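Local coordinates for hypothetical protein HI1011 (Haemophilus influenzae, PDB 1YZY), which catalyses the ATP-dependent phosphorylation of 3-oxo-tetronate to 3-oxo-tetronate 4-phosphate as a member of the four-carbon acid sugar kinase family, at residues 333-338 and 355-360; 289-294 and 343-348. All blocks are in the same frame, centred on the assembly; numbering follows the deposited sequence.

Contact 1 of 2, residues 333-338 and 355-360; sequences NTFAKL and GETSSI
Phe335 and Thr357 make the aromatic half of this helix-helix contact. The methyl CG2 of Thr357 sits over one face of the Phe335 ring, 4.2 Å from its centroid and 23° off the ring normal, a CH-pi interaction. It is displaced toward the rim on the CD2 side, where Thr357 CG2 to Phe335 CD2 is 3.9 Å. The threonine branches so that CG2 is anti to its backbone N while OG1 is anti to the carbonyl carbon (chi1 -59°); that split gives the methyl to the ring face and leaves OG1 no closer than 4.2 Å to Phe335 CE2.

The aliphatic half uses the next residue on helix 324-345 and, on helix 355-365, the residue about one turn after Thr357. Here Ala336 CB meets the side of the Ile360 chain at CG1, 3.9 Å away. With only a methyl on one side, the backbones draw together, and the CA atoms of Ala336 and Ile360 are 5.9 Å apart, against 7.3 Å for CA of Phe335 and CA of Thr357.

No hydrogen bond crosses between 333-338 and 355-360, so apolar contact joins them. Thr357 belongs to the run Gly354 to Thr357 that probably binds ATP, as in related kinases, which sets the Phe335 ring against a residue that probably lines the nucleotide site. Ser358, next along, turns its OG back to Gly354 O and to Thr352 OG1. Within the nucleotide-binding domain, the contact sets helix 324-345 beside the first turns of helix 355-365; Phe335 also reaches Leu251 of strand 248-252, while Thr334 and Leu338 pack on Leu290 of helix 286-295.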
ATOM      1  N   ASN A 333      -2.526 -20.330 -13.223  1.00 30.38           N
ATOM      2  CA  ASN A 333      -1.564 -20.650 -14.270  1.00 29.77           C
ATOM      3  C   ASN A 333      -2.054 -20.139 -15.621  1.00 26.85           C
ATOM      4  O   ASN A 333      -1.253 -19.713 -16.456  1.00 25.09           O
ATOM      5  CB  ASN A 333      -1.333 -22.165 -14.357  1.00 32.00           C
ATOM      6  CG  ASN A 333      -0.424 -22.691 -13.263  1.00 33.66           C
ATOM      7  OD1 ASN A 333       0.583 -22.069 -12.915  1.00 41.70           O
ATOM      8  ND2 ASN A 333      -0.756 -23.865 -12.739  1.00 32.33           N
ATOM      9  N   THR A 334      -3.365 -20.203 -15.844  1.00 26.66           N
ATOM     10  CA  THR A 334      -3.953 -19.749 -17.099  1.00 22.96           C
ATOM     11  C   THR A 334      -3.827 -18.239 -17.290  1.00 25.67           C
ATOM     12  O   THR A 334      -3.401 -17.782 -18.354  1.00 22.69           O
ATOM     13  CB  THR A 334      -5.440 -20.185 -17.241  1.00 29.58           C
ATOM     14  OG1 THR A 334      -5.528 -21.618 -17.294  1.00 29.84           O
ATOM     15  CG2 THR A 334      -6.038 -19.624 -18.522  1.00 19.00           C
ATOM     16  N   PHE A 335      -4.225 -17.466 -16.281  1.00 25.58           N
ATOM     17  CA  PHE A 335      -4.124 -16.010 -16.355  1.00 23.07           C
ATOM     18  C   PHE A 335      -2.668 -15.599 -16.529  1.00 21.19           C
ATOM     19  O   PHE A 335      -2.349 -14.706 -17.308  1.00 29.36           O
ATOM     20  CB  PHE A 335      -4.682 -15.354 -15.084  1.00 25.56           C
ATOM     21  CG  PHE A 335      -6.179 -15.213 -15.067  1.00 25.08           C
ATOM     22  CD1 PHE A 335      -6.842 -14.541 -16.090  1.00 16.56           C
ATOM     23  CD2 PHE A 335      -6.923 -15.714 -14.002  1.00 23.63           C
ATOM     24  CE1 PHE A 335      -8.224 -14.365 -16.049  1.00 19.58           C
ATOM     25  CE2 PHE A 335      -8.304 -15.546 -13.953  1.00 20.48           C
ATOM     26  CZ  PHE A 335      -8.957 -14.867 -14.980  1.00 14.60           C
ATOM     27  N   ALA A 336      -1.789 -16.243 -15.779  1.00 22.71           N
ATOM     28  CA  ALA A 336      -0.370 -15.952 -15.834  1.00 21.72           C
ATOM     29  C   ALA A 336       0.216 -16.199 -17.213  1.00 24.07           C
ATOM     30  O   ALA A 336       0.966 -15.368 -17.730  1.00 24.36           O
ATOM     31  CB  ALA A 336       0.369 -16.782 -14.804  1.00 19.92           C
ATOM     32  N   LYS A 337      -0.081 -17.355 -17.794  1.00 17.42           N
ATOM     33  CA  LYS A 337       0.456 -17.665 -19.113  1.00 20.39           C
ATOM     34  C   LYS A 337      -0.178 -16.841 -20.234  1.00 22.15           C
ATOM     35  O   LYS A 337       0.471 -16.565 -21.252  1.00 21.37           O
ATOM     36  CB  LYS A 337       0.381 -19.169 -19.390  1.00 29.05           C
ATOM     37  CG  LYS A 337       1.473 -19.948 -18.670  1.00 28.94           C
ATOM     38  CD  LYS A 337       1.375 -21.446 -18.914  1.00 45.19           C
ATOM     39  CE  LYS A 337       2.427 -22.197 -18.098  1.00 47.22           C
ATOM     40  NZ  LYS A 337       2.237 -23.676 -18.119  1.00 48.91           N
ATOM     41  N   LEU A 338      -1.433 -16.437 -20.034  1.00 18.81           N
ATOM     42  CA  LEU A 338      -2.135 -15.622 -21.010  1.00 11.80           C
ATOM     43  C   LEU A 338      -1.585 -14.211 -20.955  1.00 14.23           C
ATOM     44  O   LEU A 338      -1.316 -13.599 -21.989  1.00 16.26           O
ATOM     45  CB  LEU A 338      -3.630 -15.610 -20.707  1.00  9.35           C
ATOM     46  CG  LEU A 338      -4.563 -14.726 -21.548  1.00 18.35           C
ATOM     47  CD1 LEU A 338      -4.473 -15.067 -23.029  1.00 11.47           C
ATOM     48  CD2 LEU A 338      -5.990 -14.894 -21.050  1.00 13.22           C
ATOM     49  N   GLY A 355      -7.283 -10.700  -5.355  1.00 30.14           N
ATOM     50  CA  GLY A 355      -5.961 -10.656  -4.756  1.00 32.52           C
ATOM     51  C   GLY A 355      -4.956 -11.603  -5.382  1.00 31.43           C
ATOM     52  O   GLY A 355      -3.830 -11.209  -5.677  1.00 32.43           O
ATOM     53  N   GLU A 356      -5.344 -12.867  -5.529  1.00 31.75           N
ATOM     54  CA  GLU A 356      -4.462 -13.866  -6.121  1.00 35.65           C
ATOM     55  C   GLU A 356      -4.208 -13.644  -7.612  1.00 32.35           C
ATOM     56  O   GLU A 356      -3.079 -13.825  -8.080  1.00 31.01           O
ATOM     57  CB  GLU A 356      -5.054 -15.267  -5.858  1.00 43.75           C
ATOM     58  CG  GLU A 356      -5.656 -15.501  -4.486  1.00 55.83           C
ATOM     59  CD  GLU A 356      -5.959 -16.994  -4.314  1.00 66.80           C
ATOM     60  OE1 GLU A 356      -5.815 -17.510  -3.183  1.00 70.33           O
ATOM     61  OE2 GLU A 356      -6.337 -17.655  -5.307  1.00 67.33           O
ATOM     62  N   THR A 357      -5.260 -13.301  -8.355  1.00 26.24           N
ATOM     63  CA  THR A 357      -5.137 -13.053  -9.792  1.00 23.89           C
ATOM     64  C   THR A 357      -4.155 -11.905 -10.076  1.00 19.33           C
ATOM     65  O   THR A 357      -3.342 -11.984 -11.000  1.00 22.16           O
ATOM     66  CB  THR A 357      -6.510 -12.733 -10.435  1.00 22.26           C
ATOM     67  OG1 THR A 357      -7.405 -13.833 -10.233  1.00 24.70           O
ATOM     68  CG2 THR A 357      -6.360 -12.489 -11.925  1.00 17.95           C
ATOM     69  N   SER A 358      -4.219 -10.851  -9.273  1.00 17.74           N
ATOM     70  CA  SER A 358      -3.336  -9.705  -9.450  1.00 17.15           C
ATOM     71  C   SER A 358      -1.880 -10.056  -9.155  1.00 18.86           C
ATOM     72  O   SER A 358      -0.974  -9.622  -9.870  1.00 22.10           O
ATOM     73  CB  SER A 358      -3.782  -8.539  -8.546  1.00 16.69           C
ATOM     74  OG  SER A 358      -5.115  -8.156  -8.821  1.00 15.83           O
ATOM     75  N   SER A 359      -1.654 -10.802  -8.078  1.00 16.15           N
ATOM     76  CA  SER A 359      -0.305 -11.192  -7.678  1.00 19.44           C
ATOM     77  C   SER A 359       0.369 -12.051  -8.738  1.00 19.47           C
ATOM     78  O   SER A 359       1.524 -11.810  -9.094  1.00 22.97           O
ATOM     79  CB  SER A 359      -0.331 -11.956  -6.343  1.00 24.51           C
ATOM     80  OG  SER A 359      -0.677 -11.113  -5.254  1.00 41.44           O
ATOM     81  N   ILE A 360      -0.364 -13.050  -9.229  1.00 16.51           N
ATOM     82  CA  ILE A 360       0.137 -13.981 -10.246  1.00 20.23           C
ATOM     83  C   ILE A 360       0.519 -13.287 -11.563  1.00 23.30           C
ATOM     84  O   ILE A 360       1.564 -13.599 -12.145  1.00 23.64           O
ATOM     85  CB  ILE A 360      -0.882 -15.140 -10.495  1.00 28.70           C
ATOM     86  CG1 ILE A 360      -0.147 -16.397 -10.953  1.00 35.41           C
ATOM     87  CG2 ILE A 360      -1.957 -14.745 -11.506  1.00 33.50           C
ATOM     88  CD1 ILE A 360       0.609 -17.084  -9.837  1.00 41.47           C
TER

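Contact 2 of 2, residues 289-294 and 343-348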
ATOM      1  N   GLN A 289      -6.275 -20.722 -27.199  1.00 25.16           N
ATOM      2  CA  GLN A 289      -7.607 -20.326 -27.633  1.00 25.22           C
ATOM      3  C   GLN A 289      -7.959 -18.956 -27.047  1.00 24.96           C
ATOM      4  O   GLN A 289      -8.433 -18.074 -27.760  1.00 30.00           O
ATOM      5  CB  GLN A 289      -8.646 -21.360 -27.196  1.00 25.69           C
ATOM      6  CG  GLN A 289     -10.020 -21.127 -27.802  1.00 25.19           C
ATOM      7  CD  GLN A 289     -11.132 -21.807 -27.031  1.00 23.77           C
ATOM      8  OE1 GLN A 289     -10.915 -22.814 -26.359  1.00 26.91           O
ATOM      9  NE2 GLN A 289     -12.339 -21.260 -27.129  1.00 31.78           N
ATOM     10  N   LEU A 290      -7.752 -18.805 -25.741  1.00 26.63           N
ATOM     11  CA  LEU A 290      -8.029 -17.556 -25.035  1.00 22.42           C
ATOM     12  C   LEU A 290      -7.201 -16.404 -25.591  1.00 21.90           C
ATOM     13  O   LEU A 290      -7.681 -15.271 -25.657  1.00 24.79           O
ATOM     14  CB  LEU A 290      -7.723 -17.698 -23.541  1.00 24.88           C
ATOM     15  CG  LEU A 290      -8.520 -18.673 -22.680  1.00 21.91           C
ATOM     16  CD1 LEU A 290      -7.868 -18.773 -21.326  1.00 21.24           C
ATOM     17  CD2 LEU A 290      -9.950 -18.211 -22.549  1.00 31.20           C
ATOM     18  N   TYR A 291      -5.937 -16.679 -25.904  1.00 23.27           N
ATOM     19  CA  TYR A 291      -5.032 -15.669 -26.452  1.00 20.94           C
ATOM     20  C   TYR A 291      -5.554 -15.126 -27.775  1.00 21.64           C
ATOM     21  O   TYR A 291      -5.584 -13.909 -27.992  1.00 18.32           O
ATOM     22  CB  TYR A 291      -3.634 -16.266 -26.657  1.00 20.12           C
ATOM     23  CG  TYR A 291      -2.699 -15.406 -27.481  1.00 26.45           C
ATOM     24  CD1 TYR A 291      -2.053 -14.302 -26.921  1.00 23.05           C
ATOM     25  CD2 TYR A 291      -2.442 -15.705 -28.818  1.00 24.08           C
ATOM     26  CE1 TYR A 291      -1.176 -13.525 -27.672  1.00 19.43           C
ATOM     27  CE2 TYR A 291      -1.567 -14.930 -29.577  1.00 22.64           C
ATOM     28  CZ  TYR A 291      -0.936 -13.848 -28.998  1.00 25.76           C
ATOM     29  OH  TYR A 291      -0.041 -13.106 -29.731  1.00 29.14           O
ATOM     30  N   GLN A 292      -5.914 -16.043 -28.669  1.00 19.46           N
ATOM     31  CA  GLN A 292      -6.424 -15.681 -29.981  1.00 19.96           C
ATOM     32  C   GLN A 292      -7.708 -14.885 -29.842  1.00 18.49           C
ATOM     33  O   GLN A 292      -7.877 -13.870 -30.514  1.00 21.34           O
ATOM     34  CB  GLN A 292      -6.649 -16.929 -30.849  1.00 23.47           C
ATOM     35  CG  GLN A 292      -5.373 -17.722 -31.163  1.00 18.04           C
ATOM     36  CD  GLN A 292      -4.328 -16.933 -31.959  1.00 25.29           C
ATOM     37  OE1 GLN A 292      -4.658 -16.039 -32.744  1.00 27.74           O
ATOM     38  NE2 GLN A 292      -3.057 -17.286 -31.773  1.00 21.87           N
ATOM     39  N   TRP A 293      -8.600 -15.342 -28.963  1.00 16.25           N
ATOM     40  CA  TRP A 293      -9.869 -14.660 -28.720  1.00 17.68           C
ATOM     41  C   TRP A 293      -9.645 -13.215 -28.224  1.00 19.05           C
ATOM     42  O   TRP A 293     -10.264 -12.278 -28.723  1.00 19.85           O
ATOM     43  CB  TRP A 293     -10.715 -15.457 -27.719  1.00 14.61           C
ATOM     44  CG  TRP A 293     -12.051 -14.827 -27.380  1.00 21.78           C
ATOM     45  CD1 TRP A 293     -13.253 -15.090 -27.968  1.00 16.93           C
ATOM     46  CD2 TRP A 293     -12.309 -13.830 -26.380  1.00 21.87           C
ATOM     47  NE1 TRP A 293     -14.242 -14.319 -27.405  1.00 11.96           N
ATOM     48  CE2 TRP A 293     -13.689 -13.536 -26.429  1.00 21.78           C
ATOM     49  CE3 TRP A 293     -11.505 -13.158 -25.446  1.00 25.40           C
ATOM     50  CZ2 TRP A 293     -14.285 -12.594 -25.583  1.00 21.17           C
ATOM     51  CZ3 TRP A 293     -12.101 -12.220 -24.603  1.00 25.38           C
ATOM     52  CH2 TRP A 293     -13.478 -11.949 -24.681  1.00 22.12           C
ATOM     53  N   VAL A 294      -8.767 -13.036 -27.243  1.00 21.16           N
ATOM     54  CA  VAL A 294      -8.480 -11.700 -26.712  1.00 22.16           C
ATOM     55  C   VAL A 294      -8.013 -10.722 -27.791  1.00 24.52           C
ATOM     56  O   VAL A 294      -8.581  -9.645 -27.942  1.00 19.06           O
ATOM     57  CB  VAL A 294      -7.395 -11.739 -25.592  1.00 22.68           C
ATOM     58  CG1 VAL A 294      -6.955 -10.325 -25.225  1.00 16.05           C
ATOM     59  CG2 VAL A 294      -7.927 -12.454 -24.368  1.00 16.95           C
ATOM     60  N   LYS A 343       1.338  -9.713 -23.341  1.00 23.25           N
ATOM     61  CA  LYS A 343       2.344  -8.660 -23.226  1.00 26.42           C
ATOM     62  C   LYS A 343       3.334  -8.751 -24.380  1.00 27.41           C
ATOM     63  O   LYS A 343       3.776  -7.725 -24.905  1.00 28.40           O
ATOM     64  CB  LYS A 343       3.096  -8.730 -21.895  1.00 19.30           C
ATOM     65  CG  LYS A 343       3.877  -7.448 -21.578  1.00 26.40           C
ATOM     66  CD  LYS A 343       4.847  -7.620 -20.426  1.00 35.19           C
ATOM     67  CE  LYS A 343       6.118  -8.323 -20.866  1.00 44.11           C
ATOM     68  NZ  LYS A 343       7.047  -8.580 -19.733  1.00 48.34           N
ATOM     69  N   GLN A 344       3.726  -9.976 -24.730  1.00 30.31           N
ATOM     70  CA  GLN A 344       4.653 -10.197 -25.838  1.00 31.99           C
ATOM     71  C   GLN A 344       4.002  -9.737 -27.145  1.00 30.46           C
ATOM     72  O   GLN A 344       4.670  -9.199 -28.030  1.00 32.36           O
ATOM     73  CB  GLN A 344       5.053 -11.677 -25.922  1.00 37.65           C
ATOM     74  CG  GLN A 344       5.872 -12.060 -27.167  1.00 50.25           C
ATOM     75  CD  GLN A 344       7.177 -11.272 -27.319  1.00 56.69           C
ATOM     76  OE1 GLN A 344       7.577 -10.922 -28.433  1.00 60.39           O
ATOM     77  NE2 GLN A 344       7.853 -11.016 -26.204  1.00 59.67           N
ATOM     78  N   TYR A 345       2.694  -9.945 -27.256  1.00 28.58           N
ATOM     79  CA  TYR A 345       1.946  -9.534 -28.438  1.00 25.86           C
ATOM     80  C   TYR A 345       1.867  -8.007 -28.557  1.00 26.12           C
ATOM     81  O   TYR A 345       1.907  -7.460 -29.661  1.00 23.16           O
ATOM     82  CB  TYR A 345       0.541 -10.147 -28.414  1.00 25.17           C
ATOM     83  CG  TYR A 345      -0.369  -9.634 -29.499  1.00 29.33           C
ATOM     84  CD1 TYR A 345      -0.224 -10.056 -30.820  1.00 33.84           C
ATOM     85  CD2 TYR A 345      -1.357  -8.697 -29.212  1.00 26.39           C
ATOM     86  CE1 TYR A 345      -1.043  -9.550 -31.833  1.00 34.36           C
ATOM     87  CE2 TYR A 345      -2.178  -8.186 -30.213  1.00 29.19           C
ATOM     88  CZ  TYR A 345      -2.017  -8.612 -31.520  1.00 36.62           C
ATOM     89  OH  TYR A 345      -2.828  -8.086 -32.504  1.00 33.73           O
ATOM     90  N   GLY A 346       1.724  -7.319 -27.428  1.00 24.21           N
ATOM     91  CA  GLY A 346       1.650  -5.869 -27.467  1.00 17.63           C
ATOM     92  C   GLY A 346       0.600  -5.198 -26.594  1.00 20.02           C
ATOM     93  O   GLY A 346       0.333  -4.003 -26.769  1.00 17.65           O
ATOM     94  N   VAL A 347      -0.054  -5.958 -25.717  1.00 18.61           N
ATOM     95  CA  VAL A 347      -1.051  -5.381 -24.816  1.00 24.27           C
ATOM     96  C   VAL A 347      -0.271  -4.622 -23.742  1.00 19.57           C
ATOM     97  O   VAL A 347       0.677  -5.159 -23.167  1.00 21.19           O
ATOM     98  CB  VAL A 347      -1.953  -6.465 -24.181  1.00 24.86           C
ATOM     99  CG1 VAL A 347      -2.775  -5.876 -23.037  1.00 25.53           C
ATOM    100  CG2 VAL A 347      -2.886  -7.044 -25.235  1.00 24.82           C
ATOM    101  N   THR A 348      -0.636  -3.362 -23.517  1.00 19.78           N
ATOM    102  CA  THR A 348       0.062  -2.528 -22.545  1.00 19.61           C
ATOM    103  C   THR A 348      -0.685  -2.170 -21.265  1.00 18.44           C
ATOM    104  O   THR A 348      -0.069  -1.699 -20.308  1.00 17.61           O
ATOM    105  CB  THR A 348       0.614  -1.230 -23.199  1.00 26.11           C
ATOM    106  OG1 THR A 348      -0.408  -0.577 -23.967  1.00 21.20           O
ATOM    107  CG2 THR A 348       1.793  -1.551 -24.090  1.00 22.55           C
TER
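Tyr291 and Tyr345 are the closest backbone positions here, yet their CA atoms are 9.5 Å apart, so helix 286-295 and the end of helix 324-345 meet through long side chains. In both tyrosines CG is anti to the backbone N, and the two side chains extend across from their own helices until they meet. The result is an offset edge-to-face pair: the edge of Tyr291 is directed toward the face of Tyr345, with the planes at 89° and the centroids 6.0 Å apart.

Much of the touching is done by the hydroxyl end of Tyr291. Its OH lies 3.2 Å from Tyr345 CD1 and 3.3 Å from Tyr345 CB, approaching the second ring obliquely near its root. Alongside, Tyr345 CB comes to the edge of the Tyr291 ring, close to its plane, at 3.9 Å from CE1. No hydrogen bond links the segments. Just past Tyr345 the helix gives way at Gly346, whose positive phi (137°) turns the chain toward Val347.

The pair lies at the surface of the nucleotide-binding domain, away from the residues that probably bind ATP. Lys341 makes a cation-pi interaction with Tyr291, which also touches Leu338 and Leu342 of helix 324-345, while Tyr345 rests on Leu298. On the same helix as Tyr291, Leu290 and Val294 pack on Val306 of strand 305-307, and Thr348 bonds through its backbone to Lys247 and Phe391.

Overall arrangement
Helix 324-345 carries one segment of each contact: its middle meets helix 355-365 in contact 1, and its C-terminal end meets helix 286-295 in contact 2. The contact centres are 14 Å apart and are joined by direct packing, with Thr334 CG2 3.5 Å from Leu290 CD1 and Leu338 CD1 3.5 Å from Tyr291 CA. Contact 1 is buried and contains part of the likely ATP site: the side chain of Thr357 is about 6 Å from that of Ser254, another probable ATP-binding residue. Contact 2 is a surface contact away from that site. Together they place the long helix between two helical neighbours in the nucleotide-binding domain.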